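Local coordinates for biofilm growth-associated repressor (PDB 3PQK), which represses transcription of its own operon by binding a palindromic AT-rich sequence that spans the -10 region of the blh promoter, at residues B[22-27]-B[46-51]; B[29-32]-B[36-39]; B[65-70]-B[76-81]. All coordinates share one frame; numbering follows the deposited sequence.

Contact 1 of 3, residues B[22-27]-B[46-51]; sequences HPVRLM and IGIGQP
Val24 and Met27, one helical turn apart on helix 23-33, meet Ile46 and Ile48 through aliphatic packing alone; no hydrogen bond links the two segments. Val24 offers both branches to Ile48. Its CG2 lies 3.8 Å from Ile48 CD1, while CG1 faces Ile48 CG2 at 4.0 Å. The selenomethionine Met27 serves both isoleucines. Near its root, CB packs 3.8 Å from Ile46 CG2, a methyl set anti to its own backbone N (chi1 of Ile46 -68°). The Met27 chain then bends at SE (chi3 -77°), bringing CE to 3.9 Å from Ile48 CG1, with the two side chains roughly perpendicular. A flexible unbranched chain suits this bridging place, and beta-branched neighbours give it compact surfaces to lie on.

A polar bond caps the start of the helix: His22 is the N-cap, and its ND1 accepts from Val24 N at 3.0 Å, the donor lying close to the imidazole plane.

Gly47, with positive phi, lets the chain leave helix 39-46 and turn so that Ile48 faces Val24. Helix 23-33 thus backs the turn between helices 39-46 and 52-62, the predicted helix-turn-helix of this ArsR-type winged-helix repressor.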
loop_
_atom_site.group_PDB
_atom_site.type_symbol
_atom_site.label_atom_id
_atom_site.label_comp_id
_atom_site.label_asym_id
_atom_site.label_seq_id
_atom_site.Cartn_x
_atom_site.Cartn_y
_atom_site.Cartn_z
ATOM N N HIS B 22 -8.116 -4.898 2.612
ATOM C CA HIS B 22 -9.189 -5.466 3.431
ATOM C C HIS B 22 -8.823 -5.176 4.860
ATOM O O HIS B 22 -7.730 -5.543 5.268
ATOM C CB HIS B 22 -9.383 -6.975 3.186
ATOM C CG HIS B 22 -10.607 -7.575 3.826
ATOM N ND1 HIS B 22 -10.892 -7.396 5.177
ATOM C CD2 HIS B 22 -11.555 -8.377 3.288
ATOM C CE1 HIS B 22 -12.021 -8.047 5.400
ATOM N NE2 HIS B 22 -12.451 -8.668 4.300
ATOM N N PRO B 23 -9.685 -4.474 5.637
ATOM C CA PRO B 23 -9.337 -4.153 7.042
ATOM C C PRO B 23 -8.894 -5.330 7.900
ATOM O O PRO B 23 -7.954 -5.187 8.683
ATOM C CB PRO B 23 -10.614 -3.486 7.583
ATOM C CG PRO B 23 -11.718 -3.905 6.637
ATOM C CD PRO B 23 -11.034 -3.957 5.297
ATOM N N VAL B 24 -9.525 -6.501 7.732
ATOM C CA VAL B 24 -9.170 -7.702 8.509
ATOM C C VAL B 24 -7.774 -8.193 8.096
ATOM O O VAL B 24 -6.952 -8.481 8.980
ATOM C CB VAL B 24 -10.259 -8.813 8.464
ATOM C CG1 VAL B 24 -9.805 -10.075 9.208
ATOM C CG2 VAL B 24 -11.597 -8.299 9.021
ATOM N N ARG B 25 -7.470 -8.185 6.779
ATOM C CA ARG B 25 -6.124 -8.543 6.293
ATOM C C ARG B 25 -5.081 -7.598 6.855
ATOM O O ARG B 25 -4.029 -8.044 7.296
ATOM C CB ARG B 25 -6.055 -8.543 4.770
ATOM C CG ARG B 25 -6.806 -9.686 4.156
ATOM C CD ARG B 25 -6.827 -9.558 2.650
ATOM N NE ARG B 25 -8.013 -10.186 2.084
ATOM C CZ ARG B 25 -8.545 -9.888 0.903
ATOM N NH1 ARG B 25 -7.998 -8.951 0.136
ATOM N NH2 ARG B 25 -9.625 -10.525 0.479
ATOM N N LEU B 26 -5.392 -6.303 6.911
ATOM C CA LEU B 26 -4.470 -5.340 7.490
ATOM C C LEU B 26 -4.187 -5.564 8.985
ATOM O O LEU B 26 -3.031 -5.499 9.397
ATOM C CB LEU B 26 -4.929 -3.910 7.224
ATOM C CG LEU B 26 -4.642 -3.439 5.812
ATOM C CD1 LEU B 26 -5.373 -2.133 5.519
ATOM C CD2 LEU B 26 -3.140 -3.243 5.606
HETATM N N MSE B 27 -5.232 -5.837 9.771
HETATM C CA MSE B 27 -5.086 -6.085 11.219
HETATM C C MSE B 27 -4.227 -7.338 11.422
HETATM O O MSE B 27 -3.275 -7.305 12.188
HETATM C CB MSE B 27 -6.461 -6.237 11.879
HETATM C CG MSE B 27 -7.279 -4.951 11.885
HETATM SE SE MSE B 27 -8.997 -5.130 12.818
HETATM C CE MSE B 27 -10.051 -6.050 11.583
ATOM N N ILE B 46 -7.407 -9.408 17.693
ATOM C CA ILE B 46 -8.026 -8.611 16.626
ATOM C C ILE B 46 -9.546 -8.498 16.776
ATOM O O ILE B 46 -10.136 -7.547 16.275
ATOM C CB ILE B 46 -7.555 -9.162 15.238
ATOM C CG1 ILE B 46 -6.061 -8.900 15.021
ATOM C CG2 ILE B 46 -8.379 -8.666 14.045
ATOM C CD1 ILE B 46 -5.360 -10.083 14.493
ATOM N N GLY B 47 -10.154 -9.435 17.490
ATOM C CA GLY B 47 -11.594 -9.434 17.716
ATOM C C GLY B 47 -12.396 -9.848 16.502
ATOM O O GLY B 47 -13.505 -9.357 16.299
ATOM N N ILE B 48 -11.830 -10.743 15.682
ATOM C CA ILE B 48 -12.483 -11.301 14.506
ATOM C C ILE B 48 -12.524 -12.827 14.702
ATOM O O ILE B 48 -11.484 -13.444 14.952
ATOM C CB ILE B 48 -11.745 -10.875 13.189
ATOM C CG1 ILE B 48 -11.755 -9.320 12.964
ATOM C CG2 ILE B 48 -12.260 -11.647 11.950
ATOM C CD1 ILE B 48 -13.104 -8.641 12.516
ATOM N N GLY B 49 -13.712 -13.411 14.606
ATOM C CA GLY B 49 -13.896 -14.848 14.779
ATOM C C GLY B 49 -13.933 -15.603 13.472
ATOM O O GLY B 49 -13.341 -15.167 12.488
ATOM N N GLN B 50 -14.672 -16.716 13.445
ATOM C CA GLN B 50 -14.829 -17.556 12.262
ATOM C C GLN B 50 -16.180 -17.329 11.569
ATOM O O GLN B 50 -17.097 -16.844 12.225
ATOM C CB GLN B 50 -14.624 -19.038 12.622
ATOM C CG GLN B 50 -13.196 -19.383 13.074
ATOM C CD GLN B 50 -12.121 -19.095 12.044
ATOM O OE1 GLN B 50 -12.373 -19.017 10.834
ATOM N NE2 GLN B 50 -10.886 -18.955 12.510
ATOM N N PRO B 51 -16.355 -17.627 10.257
ATOM C CA PRO B 51 -15.375 -18.164 9.293
ATOM C C PRO B 51 -14.347 -17.133 8.793
ATOM O O PRO B 51 -13.313 -17.525 8.260
ATOM C CB PRO B 51 -16.267 -18.720 8.178
ATOM C CG PRO B 51 -17.461 -17.804 8.174
ATOM C CD PRO B 51 -17.670 -17.396 9.620
#

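Contact 2 of 3, residues B[29-32]-B[36-39]; sequences VCTL and EFSV
Thr31 and Leu32, in the last turn of helix 23-33, receive Phe37 from the connection into helix 39-46, the first helix of the predicted helix-turn-helix. The phenyl group enters edge first: Phe37 CE2 stands 3.2 Å from Thr31 O, near the ring plane, so the slightly positive ring edge meets a carbonyl oxygen. Thr31 CG2 comes instead from above the ring plane, over the rim at Phe37 CE2, 4.0 Å away. This methyl is anti to the Thr31 backbone N (chi1 -53°), which leaves OG1 on the other branch to bond Met27 O one turn back; a threonine can thus satisfy its hydroxyl within the helix and still give the phenylalanine an apolar group.

Leu32 adds CD2 in the ring plane, 3.9 Å from Phe37 CD2, and the two side chains run past each other in opposite directions. In this winged-helix fold the link between the helices also meets the wing through backbone hydrogen bonding of Phe37 with Tyr77. Leu42 and Gln45 of helix 39-46 touch the Phe37 side chain. Ser38 follows as the N-cap of helix 39-46, a natural place for a short hydroxyl side chain. On the helix 23-33 side, Cys30 forms the disulfide with Cys96 of helix 84-96.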
loop_
_atom_site.group_PDB
_atom_site.type_symbol
_atom_site.label_atom_id
_atom_site.label_comp_id
_atom_site.label_asym_id
_atom_site.label_seq_id
_atom_site.Cartn_x
_atom_site.Cartn_y
_atom_site.Cartn_z
ATOM N N VAL B 29 -1.869 -8.707 9.213
ATOM C CA VAL B 29 -0.460 -8.481 8.867
ATOM C C VAL B 29 0.272 -7.583 9.857
ATOM O O VAL B 29 1.388 -7.895 10.263
ATOM C CB VAL B 29 -0.210 -8.151 7.365
ATOM C CG1 VAL B 29 -0.712 -9.282 6.463
ATOM C CG2 VAL B 29 -0.862 -6.828 6.965
ATOM N N CYS B 30 -0.393 -6.523 10.336
ATOM C CA CYS B 30 0.238 -5.668 11.352
ATOM C C CYS B 30 0.477 -6.425 12.663
ATOM O O CYS B 30 1.540 -6.267 13.256
ATOM C CB CYS B 30 -0.556 -4.383 11.574
ATOM S SG CYS B 30 -0.080 -3.052 10.454
ATOM N N THR B 31 -0.471 -7.310 13.069
ATOM C CA THR B 31 -0.302 -8.134 14.286
ATOM C C THR B 31 0.912 -9.063 14.126
ATOM O O THR B 31 1.725 -9.192 15.052
ATOM C CB THR B 31 -1.594 -8.926 14.603
ATOM O OG1 THR B 31 -2.712 -8.034 14.645
ATOM C CG2 THR B 31 -1.505 -9.703 15.923
ATOM N N LEU B 32 1.072 -9.648 12.917
ATOM C CA LEU B 32 2.159 -10.578 12.606
ATOM C C LEU B 32 3.545 -9.983 12.485
ATOM O O LEU B 32 4.528 -10.708 12.495
ATOM C CB LEU B 32 1.816 -11.474 11.416
ATOM C CG LEU B 32 0.624 -12.422 11.595
ATOM C CD1 LEU B 32 0.245 -13.026 10.259
ATOM C CD2 LEU B 32 0.951 -13.576 12.591
ATOM N N GLU B 36 4.935 -14.558 15.554
ATOM C CA GLU B 36 4.113 -15.697 15.119
ATOM C C GLU B 36 2.961 -15.895 16.071
ATOM O O GLU B 36 3.180 -15.892 17.283
ATOM C CB GLU B 36 4.948 -16.992 15.094
ATOM C CG GLU B 36 6.210 -16.915 14.248
ATOM C CD GLU B 36 6.981 -18.207 14.037
ATOM O OE1 GLU B 36 6.522 -19.272 14.510
ATOM O OE2 GLU B 36 8.045 -18.152 13.378
ATOM N N PHE B 37 1.737 -16.059 15.553
ATOM C CA PHE B 37 0.574 -16.265 16.413
ATOM C C PHE B 37 -0.292 -17.402 15.928
ATOM O O PHE B 37 -0.396 -17.636 14.721
ATOM C CB PHE B 37 -0.273 -14.988 16.530
ATOM C CG PHE B 37 0.448 -13.828 17.172
ATOM C CD1 PHE B 37 0.580 -13.750 18.554
ATOM C CD2 PHE B 37 1.047 -12.847 16.396
ATOM C CE1 PHE B 37 1.265 -12.684 19.148
ATOM C CE2 PHE B 37 1.722 -11.770 16.993
ATOM C CZ PHE B 37 1.824 -11.696 18.367
ATOM N N SER B 38 -0.981 -18.062 16.871
ATOM C CA SER B 38 -1.863 -19.146 16.506
ATOM C C SER B 38 -3.173 -18.505 16.095
ATOM O O SER B 38 -3.337 -17.308 16.295
ATOM C CB SER B 38 -2.041 -20.111 17.681
ATOM O OG SER B 38 -2.961 -19.573 18.615
ATOM N N VAL B 39 -4.106 -19.283 15.545
ATOM C CA VAL B 39 -5.414 -18.790 15.118
ATOM C C VAL B 39 -6.217 -18.257 16.304
ATOM O O VAL B 39 -6.869 -17.220 16.178
ATOM C CB VAL B 39 -6.166 -19.824 14.213
ATOM C CG1 VAL B 39 -6.566 -21.099 14.972
ATOM C CG2 VAL B 39 -7.365 -19.211 13.507
#

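Contact 3 of 3, residues B[65-70]-B[76-81]; sequences IVETRR and FYRLTE
The Tyr77 ring takes Thr68 CG2 over one face, 4.0 Å from its centroid and 29° off the normal, a CH-pi contact, while Val66 CG1 comes to the ring edge, 3.9 Å from CD1 of Tyr77. The rotation of Thr68 (chi1 65°) puts CG2 anti to the carbonyl carbon, on the side of the ring. On the other face of the sheet, the Arg78 guanidinium has Arg69 CD and Glu81 CG at its edge, and Arg78 NE makes a salt bridge of 3.2 Å with Glu67 OE2. Carboxylate and guanidinium planes are 79° apart, so the two groups do not lie flat together in a bidentate pair. Both long chains run side by side, and Thr80 CG2 packs 3.7 Å from Glu67 CG.

These strands, 66-69 and 76-79, form the antiparallel beta hairpin that is the wing of the winged-helix fold. Glu67 and Arg78 are a hydrogen-bonded pair, with Glu67 N to Arg78 O at 2.9 Å, and Arg69 with Phe76 is another, its Phe76 N to Arg69 O bond measuring 2.8 Å. At the base, Thr80 N reaches Ile65 O at 2.9 Å from above the carbonyl plane, while Thr80 OG1 bonds Gly64 O. Apolar residues suit this end: Val66 and Leu79 both touch Leu32 of helix 23-33, whereas the poorly ordered side chain of Arg69 reaches Glu36 in a salt bridge.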
loop_
_atom_site.group_PDB
_atom_site.type_symbol
_atom_site.label_atom_id
_atom_site.label_comp_id
_atom_site.label_asym_id
_atom_site.label_seq_id
_atom_site.Cartn_x
_atom_site.Cartn_y
_atom_site.Cartn_z
ATOM N N ILE B 65 1.839 -13.886 1.430
ATOM C CA ILE B 65 2.161 -12.843 2.422
ATOM C C ILE B 65 2.352 -13.449 3.818
ATOM O O ILE B 65 3.178 -12.980 4.605
ATOM C CB ILE B 65 1.062 -11.723 2.375
ATOM C CG1 ILE B 65 1.084 -10.993 0.991
ATOM C CG2 ILE B 65 1.237 -10.690 3.517
ATOM C CD1 ILE B 65 -0.162 -10.129 0.719
ATOM N N VAL B 66 1.574 -14.491 4.118
ATOM C CA VAL B 66 1.621 -15.196 5.377
ATOM C C VAL B 66 1.858 -16.690 5.064
ATOM O O VAL B 66 1.453 -17.184 4.017
ATOM C CB VAL B 66 0.312 -14.939 6.189
ATOM C CG1 VAL B 66 0.188 -15.874 7.395
ATOM C CG2 VAL B 66 0.222 -13.476 6.633
ATOM N N GLU B 67 2.500 -17.386 5.985
ATOM C CA GLU B 67 2.737 -18.822 5.917
ATOM C C GLU B 67 2.536 -19.438 7.318
ATOM O O GLU B 67 2.435 -18.706 8.310
ATOM C CB GLU B 67 4.138 -19.116 5.372
ATOM C CG GLU B 67 5.285 -18.528 6.182
ATOM C CD GLU B 67 6.651 -18.919 5.657
ATOM O OE1 GLU B 67 6.714 -19.776 4.747
ATOM O OE2 GLU B 67 7.661 -18.367 6.147
ATOM N N THR B 68 2.520 -20.763 7.396
ATOM C CA THR B 68 2.362 -21.459 8.664
ATOM C C THR B 68 3.665 -22.104 9.113
ATOM O O THR B 68 4.568 -22.383 8.303
ATOM C CB THR B 68 1.182 -22.457 8.637
ATOM O OG1 THR B 68 1.468 -23.505 7.703
ATOM C CG2 THR B 68 -0.163 -21.790 8.341
ATOM N N ARG B 69 3.754 -22.349 10.418
ATOM C CA ARG B 69 4.887 -23.018 11.039
ATOM C C ARG B 69 4.330 -23.940 12.126
ATOM O O ARG B 69 3.393 -23.568 12.831
ATOM C CB ARG B 69 5.887 -21.983 11.589
ATOM C CG ARG B 69 7.280 -22.530 11.848
ATOM C CD ARG B 69 8.136 -21.461 12.490
ATOM N NE ARG B 69 8.276 -21.709 13.930
ATOM C CZ ARG B 69 9.354 -22.238 14.494
ATOM N NH1 ARG B 69 10.425 -22.517 13.762
ATOM N NH2 ARG B 69 9.383 -22.470 15.801
ATOM N N ARG B 70 4.827 -25.179 12.181
ATOM C CA ARG B 70 4.437 -26.172 13.184
ATOM C C ARG B 70 5.668 -27.030 13.527
ATOM O O ARG B 70 5.913 -28.060 12.896
ATOM C CB ARG B 70 3.215 -27.005 12.759
ATOM N N PHE B 76 1.364 -22.101 13.991
ATOM C CA PHE B 76 1.588 -20.651 14.101
ATOM C C PHE B 76 1.650 -20.021 12.724
ATOM O O PHE B 76 2.318 -20.550 11.824
ATOM C CB PHE B 76 2.906 -20.313 14.828
ATOM C CG PHE B 76 2.920 -20.734 16.273
ATOM C CD1 PHE B 76 2.225 -20.004 17.233
ATOM C CD2 PHE B 76 3.590 -21.886 16.672
ATOM C CE1 PHE B 76 2.188 -20.424 18.562
ATOM C CE2 PHE B 76 3.574 -22.295 18.011
ATOM C CZ PHE B 76 2.890 -21.548 18.949
ATOM N N TYR B 77 1.029 -18.855 12.589
ATOM C CA TYR B 77 1.086 -18.067 11.360
ATOM C C TYR B 77 2.171 -17.041 11.551
ATOM O O TYR B 77 2.426 -16.612 12.665
ATOM C CB TYR B 77 -0.251 -17.397 11.086
ATOM C CG TYR B 77 -1.358 -18.376 10.753
ATOM C CD1 TYR B 77 -1.738 -18.607 9.433
ATOM C CD2 TYR B 77 -2.073 -19.017 11.759
ATOM C CE1 TYR B 77 -2.794 -19.459 9.122
ATOM C CE2 TYR B 77 -3.127 -19.884 11.459
ATOM C CZ TYR B 77 -3.475 -20.111 10.138
ATOM O OH TYR B 77 -4.523 -20.945 9.829
ATOM N N ARG B 78 2.827 -16.671 10.474
ATOM C CA ARG B 78 3.920 -15.731 10.443
ATOM C C ARG B 78 3.948 -15.114 9.051
ATOM O O ARG B 78 3.454 -15.717 8.093
ATOM C CB ARG B 78 5.262 -16.443 10.711
ATOM C CG ARG B 78 5.572 -17.639 9.787
ATOM C CD ARG B 78 6.977 -18.196 9.972
ATOM N NE ARG B 78 7.962 -17.462 9.177
ATOM C CZ ARG B 78 9.270 -17.425 9.428
ATOM N NH1 ARG B 78 9.772 -18.072 10.475
ATOM N NH2 ARG B 78 10.082 -16.724 8.646
ATOM N N LEU B 79 4.563 -13.952 8.948
ATOM C CA LEU B 79 4.752 -13.274 7.694
ATOM C C LEU B 79 5.808 -14.019 6.887
ATOM O O LEU B 79 6.734 -14.605 7.459
ATOM C CB LEU B 79 5.274 -11.855 7.965
ATOM C CG LEU B 79 4.285 -10.856 8.541
ATOM C CD1 LEU B 79 4.997 -9.543 8.844
ATOM C CD2 LEU B 79 3.113 -10.615 7.578
ATOM N N THR B 80 5.724 -13.953 5.567
ATOM C CA THR B 80 6.803 -14.558 4.774
ATOM C C THR B 80 7.980 -13.567 4.754
ATOM O O THR B 80 7.854 -12.449 5.271
ATOM C CB THR B 80 6.324 -14.986 3.395
ATOM O OG1 THR B 80 5.846 -13.853 2.686
ATOM C CG2 THR B 80 5.258 -16.051 3.460
ATOM N N GLU B 81 9.137 -13.992 4.223
ATOM C CA GLU B 81 10.325 -13.148 4.153
ATOM C C GLU B 81 10.471 -12.542 2.749
ATOM O O GLU B 81 11.487 -11.913 2.423
ATOM C CB GLU B 81 11.569 -13.929 4.583
ATOM C CG GLU B 81 11.644 -14.179 6.079
ATOM C CD GLU B 81 12.944 -14.817 6.527
ATOM O OE1 GLU B 81 13.131 -16.031 6.279
ATOM O OE2 GLU B 81 13.784 -14.098 7.116
#

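How the contacts relate
After helix 3-20 the chain enters helix 23-33, whose first turns serve contact 1 and whose last turn serves contact 2. Contact 2 closes first, a tight connection from the helix end to residues 36-39. Contact 1 closes later, when the chain has passed through helix 39-46 to residues 46-51, so the shorter closure sits within the longer one. After helix 52-62, contact 3 closes the wing hairpin in series with both. Contacts 1 and 3 do not touch, their nearest atoms being about 7 Å apart. Contact 2 lies between them: Thr31 meets Ile46, while Leu32 CD2 packs against Tyr77 O of strand 76-79, joining helix-turn-helix and wing.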